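Side-chain contacts in COG0778: Nitroreductase (Streptococcus pneumoniae, PDB 2B67), which probably catalyses the NAD(P)H-dependent reduction of nitro compounds or related acceptors, using flavin mononucleotide bound between the two subunits of a dimer: residues A15-T20 / F69-S74; S41-Q46 / K113-E118. One frame throughout, in Å; residues are numbered along the deposited sequence.

Contact 1: residues A15-T20 / F69-S74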
# COMPACT_ATOMS: atom_id res chain seq x y z
N ALA A 15 11.07 -7.21 -8.63
CA ALA A 15 11.42 -5.87 -9.06
C ALA A 15 12.11 -6.01 -10.41
O ALA A 15 13.27 -6.42 -10.49
CB ALA A 15 12.35 -5.20 -8.05
N THR A 16 11.39 -5.68 -11.48
CA THR A 16 11.92 -5.85 -12.84
C THR A 16 12.64 -4.58 -13.32
O THR A 16 12.07 -3.48 -13.34
CB THR A 16 10.78 -6.19 -13.83
OG1 THR A 16 10.00 -7.27 -13.30
CG2 THR A 16 11.31 -6.55 -15.20
N LYS A 17 13.90 -4.75 -13.72
CA LYS A 17 14.72 -3.64 -14.13
C LYS A 17 15.13 -3.69 -15.60
O LYS A 17 15.51 -2.68 -16.16
CB LYS A 17 15.93 -3.53 -13.22
CG LYS A 17 15.53 -3.01 -11.84
CD LYS A 17 16.59 -3.16 -10.78
CE LYS A 17 15.89 -3.21 -9.43
NZ LYS A 17 16.40 -2.13 -8.52
N HIS A 18 15.01 -4.85 -16.25
CA HIS A 18 15.37 -4.95 -17.66
C HIS A 18 14.25 -5.66 -18.37
O HIS A 18 13.79 -6.71 -17.92
CB HIS A 18 16.73 -5.66 -17.85
CG HIS A 18 17.87 -4.96 -17.18
ND1 HIS A 18 18.43 -5.41 -16.00
CD2 HIS A 18 18.53 -3.82 -17.50
CE1 HIS A 18 19.40 -4.58 -15.63
NE2 HIS A 18 19.48 -3.61 -16.52
N PHE A 19 13.80 -5.06 -19.47
CA PHE A 19 12.60 -5.47 -20.17
C PHE A 19 12.95 -5.94 -21.60
O PHE A 19 13.87 -5.43 -22.21
CB PHE A 19 11.63 -4.30 -20.26
CG PHE A 19 11.22 -3.74 -18.91
CD1 PHE A 19 11.83 -2.58 -18.39
CD2 PHE A 19 10.23 -4.36 -18.17
CE1 PHE A 19 11.44 -2.06 -17.11
CE2 PHE A 19 9.83 -3.84 -16.88
CZ PHE A 19 10.43 -2.67 -16.39
N THR A 20 12.17 -6.89 -22.10
CA THR A 20 12.26 -7.31 -23.49
C THR A 20 11.55 -6.25 -24.32
O THR A 20 11.02 -5.27 -23.77
CB THR A 20 11.59 -8.69 -23.69
OG1 THR A 20 10.17 -8.55 -23.64
CG2 THR A 20 12.06 -9.68 -22.63
N PHE A 69 16.81 6.16 -14.66
CA PHE A 69 16.79 6.74 -15.99
C PHE A 69 16.65 5.66 -17.06
O PHE A 69 15.80 5.75 -17.96
CB PHE A 69 18.03 7.62 -16.28
CG PHE A 69 18.07 8.11 -17.69
CD1 PHE A 69 17.27 9.18 -18.09
CD2 PHE A 69 18.89 7.48 -18.65
CE1 PHE A 69 17.26 9.61 -19.40
CE2 PHE A 69 18.89 7.91 -19.96
CZ PHE A 69 18.08 8.98 -20.34
N GLU A 70 17.48 4.62 -16.99
CA GLU A 70 17.40 3.56 -17.99
C GLU A 70 16.10 2.74 -17.89
O GLU A 70 15.56 2.30 -18.90
CB GLU A 70 18.60 2.63 -17.87
CG GLU A 70 19.85 3.17 -18.60
CD GLU A 70 20.70 4.07 -17.73
OE1 GLU A 70 20.36 4.32 -16.54
OE2 GLU A 70 21.74 4.53 -18.26
N GLN A 71 15.62 2.53 -16.67
CA GLN A 71 14.38 1.77 -16.47
C GLN A 71 13.19 2.46 -17.12
O GLN A 71 12.45 1.84 -17.89
CB GLN A 71 14.13 1.50 -14.98
CG GLN A 71 15.15 0.53 -14.36
CD GLN A 71 14.92 0.33 -12.88
OE1 GLN A 71 13.81 0.01 -12.44
NE2 GLN A 71 15.98 0.54 -12.08
N VAL A 72 13.02 3.74 -16.84
CA VAL A 72 11.91 4.47 -17.41
C VAL A 72 12.06 4.65 -18.94
O VAL A 72 11.06 4.61 -19.68
CB VAL A 72 11.65 5.80 -16.68
CG1 VAL A 72 10.40 6.50 -17.27
CG2 VAL A 72 11.45 5.55 -15.18
N SER A 73 13.29 4.83 -19.43
CA SER A 73 13.52 4.98 -20.90
C SER A 73 13.17 3.72 -21.66
O SER A 73 12.58 3.82 -22.75
CB SER A 73 14.98 5.31 -21.22
OG SER A 73 15.35 6.57 -20.74
N SER A 74 13.54 2.57 -21.11
CA SER A 74 13.32 1.30 -21.81
C SER A 74 11.92 0.74 -21.67
O SER A 74 11.37 0.25 -22.65
CB SER A 74 14.31 0.25 -21.36
OG SER A 74 15.61 0.62 -21.78
O HOH W 1 12.07 -0.87 -14.21
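Lys-17 and Gln-71 cross at a slant, and Lys-17 CG lies over the face of the Gln-71 amide. The closest approach is 3.5 Å, from Lys-17 CG to Gln-71 OE1, and the amide carbon Gln-71 CD is 3.6 Å from the same methylene. Gln-71 reaches this place because its chain is extended beyond CG (chi2 177°), which carries the amide out from helix 68-74 to the loop. Lower on that chain, Gln-71 CG packs on the backbone oxygen of Lys-17 at 3.7 Å. Phe-19 adds a looser contact further along: its CE1 comes within 4.1 Å of Gln-71 O, with the ring oblique to that oxygen. No direct hydrogen bond joins the segments. Instead, a water donates to Thr-16 O at 2.8 Å and to Gln-71 OE1 at 2.6 Å, tying loop backbone to helix side chain. The nitrogen ends turn to the flavin mononucleotide, where Lys-17 NZ and Gln-71 NE2 both donate hydrogen bonds to O2, while Ala-15 N donates one to phosphate oxygen O2P. Two donors on O2 would be expected to draw electron density toward the pyrimidine end of the isoalloxazine and so probably stabilise negative charge on the reduced flavin.

Contact 2: residues S41-Q46 / K113-E118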
# COMPACT_ATOMS: atom_id res chain seq x y z
N SER A 41 -9.63 1.75 0.43
CA SER A 41 -8.96 3.03 0.72
C SER A 41 -9.69 3.58 1.93
O SER A 41 -10.84 3.22 2.16
CB SER A 41 -9.09 4.02 -0.45
OG SER A 41 -10.42 4.04 -0.99
N ALA A 42 -9.00 4.41 2.73
CA ALA A 42 -9.64 5.10 3.87
C ALA A 42 -10.90 5.80 3.40
O ALA A 42 -10.87 6.48 2.37
CB ALA A 42 -8.66 6.09 4.51
N HIS A 43 -12.04 5.57 4.07
CA HIS A 43 -13.31 6.27 3.72
C HIS A 43 -13.89 5.88 2.37
O HIS A 43 -14.86 6.51 1.89
CB HIS A 43 -13.11 7.79 3.69
CG HIS A 43 -12.61 8.35 4.98
ND1 HIS A 43 -11.32 8.83 5.13
CD2 HIS A 43 -13.21 8.51 6.19
CE1 HIS A 43 -11.15 9.25 6.37
NE2 HIS A 43 -12.28 9.06 7.03
N ASN A 44 -13.27 4.87 1.74
CA ASN A 44 -13.51 4.56 0.33
C ASN A 44 -13.28 5.82 -0.51
O ASN A 44 -13.92 5.99 -1.53
CB ASN A 44 -14.91 3.96 0.11
CG ASN A 44 -15.08 3.33 -1.26
OD1 ASN A 44 -14.12 2.81 -1.88
ND2 ASN A 44 -16.33 3.32 -1.73
N SER A 45 -12.32 6.66 -0.10
CA SER A 45 -12.01 7.89 -0.82
C SER A 45 -11.30 7.68 -2.16
O SER A 45 -11.32 8.56 -3.00
CB SER A 45 -11.17 8.83 0.06
OG SER A 45 -9.85 8.29 0.29
N GLN A 46 -10.68 6.52 -2.37
CA GLN A 46 -10.04 6.16 -3.65
C GLN A 46 -9.35 7.37 -4.32
O GLN A 46 -9.71 7.77 -5.43
CB GLN A 46 -11.03 5.44 -4.60
CG GLN A 46 -12.38 6.09 -4.78
CD GLN A 46 -13.48 5.11 -5.28
OE1 GLN A 46 -13.39 4.57 -6.37
NE2 GLN A 46 -14.50 4.93 -4.47
N LYS A 113 -20.69 16.59 2.11
CA LYS A 113 -20.52 17.54 3.21
C LYS A 113 -19.78 17.02 4.47
O LYS A 113 -18.88 17.69 4.99
CB LYS A 113 -21.89 18.16 3.59
CG LYS A 113 -22.17 19.44 2.77
CD LYS A 113 -23.60 19.57 2.34
CE LYS A 113 -23.78 20.75 1.39
NZ LYS A 113 -25.16 20.72 0.78
N ASN A 114 -20.17 15.86 4.97
CA ASN A 114 -19.54 15.40 6.20
C ASN A 114 -18.06 15.10 6.02
O ASN A 114 -17.20 15.67 6.72
CB ASN A 114 -20.27 14.18 6.78
CG ASN A 114 -21.60 14.58 7.38
OD1 ASN A 114 -22.54 14.92 6.66
ND2 ASN A 114 -21.68 14.57 8.71
N LEU A 115 -17.76 14.22 5.07
CA LEU A 115 -16.41 13.80 4.86
C LEU A 115 -15.48 15.00 4.62
O LEU A 115 -14.50 15.14 5.36
CB LEU A 115 -16.31 12.76 3.75
CG LEU A 115 -15.33 11.60 3.98
CD1 LEU A 115 -14.94 10.91 2.65
CD2 LEU A 115 -14.12 12.02 4.78
N PRO A 116 -15.79 15.88 3.64
CA PRO A 116 -14.95 17.06 3.43
C PRO A 116 -14.71 17.89 4.69
O PRO A 116 -13.61 18.46 4.83
CB PRO A 116 -15.73 17.88 2.39
CG PRO A 116 -16.46 16.84 1.62
CD PRO A 116 -16.89 15.83 2.66
N ALA A 117 -15.71 17.93 5.58
CA ALA A 117 -15.59 18.71 6.82
C ALA A 117 -14.54 18.06 7.72
O ALA A 117 -13.73 18.76 8.34
CB ALA A 117 -16.96 18.85 7.54
N GLU A 118 -14.54 16.73 7.75
CA GLU A 118 -13.48 15.95 8.41
C GLU A 118 -12.09 16.21 7.87
O GLU A 118 -11.16 16.36 8.64
CB GLU A 118 -13.73 14.47 8.26
CG GLU A 118 -14.40 13.90 9.44
CD GLU A 118 -15.26 12.74 9.06
OE1 GLU A 118 -14.69 11.70 8.66
OE2 GLU A 118 -16.49 12.88 9.14
O HOH W 2 -11.81 11.38 9.31
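His-43 meets Leu-115 where the flavin-binding loop after helix 26-36 faces helix 105-120, part of the alpha-beta nitroreductase fold. The tight part is a CH-pi contact: Leu-115 CD2 sits over one face of the imidazole, 4.0 Å from the ring centroid and only 13° off the normal. The other branch packs on the base of the same side chain, with Leu-115 CD1 3.8 Å from His-43 CB. The two methyls together span the side chain from CB to the ring. With CG anti to the carbonyl carbon (chi1 -58°), the imidazole extends from the loop toward the helix. Its ND1 is hydrogen-bonded to Tyr-130, and Phe-119 stacks edge-to-face with the ring, so its rotation is restrained by more than the leucine. Toward Glu-118 the contact loosens. The ring and carboxylate planes are 55° apart, and His-43 NE2 stays 3.9 Å from Glu-118 OE1. Elsewhere in the loop, Gln-46 N donates to Ser-41 OG, closing the loop on itself, while Asn-44 ND2 and Gln-46 NE2 hydrogen-bond to Tyr-193 O of the second subunit. On the looser side, a water 3.3 Å from His-43 NE2 donates a hydrogen bond to Glu-118 OE1 at 3.0 Å.

Overall arrangement
From the N terminus, the chain leaves helix 5-12 and enters contact 1 at 15-20, then passes helix 26-36 to reach 41-46, the first half of contact 2. It next runs through strand 48-53 to 69-74, where contact 1 closes, and through strand 77-84 and helix 87-98 to 113-118, where contact 2 closes. The two loops therefore cross. Contact 1 joins the N-terminal loop to helix 68-74, whereas contact 2 joins the loop before strand 48-53 to helix 105-120. Their centres lie about 36 Å apart, on opposite sides of the chain's centre, and they border two different flavin mononucleotides; the second subunit also meets contact 2.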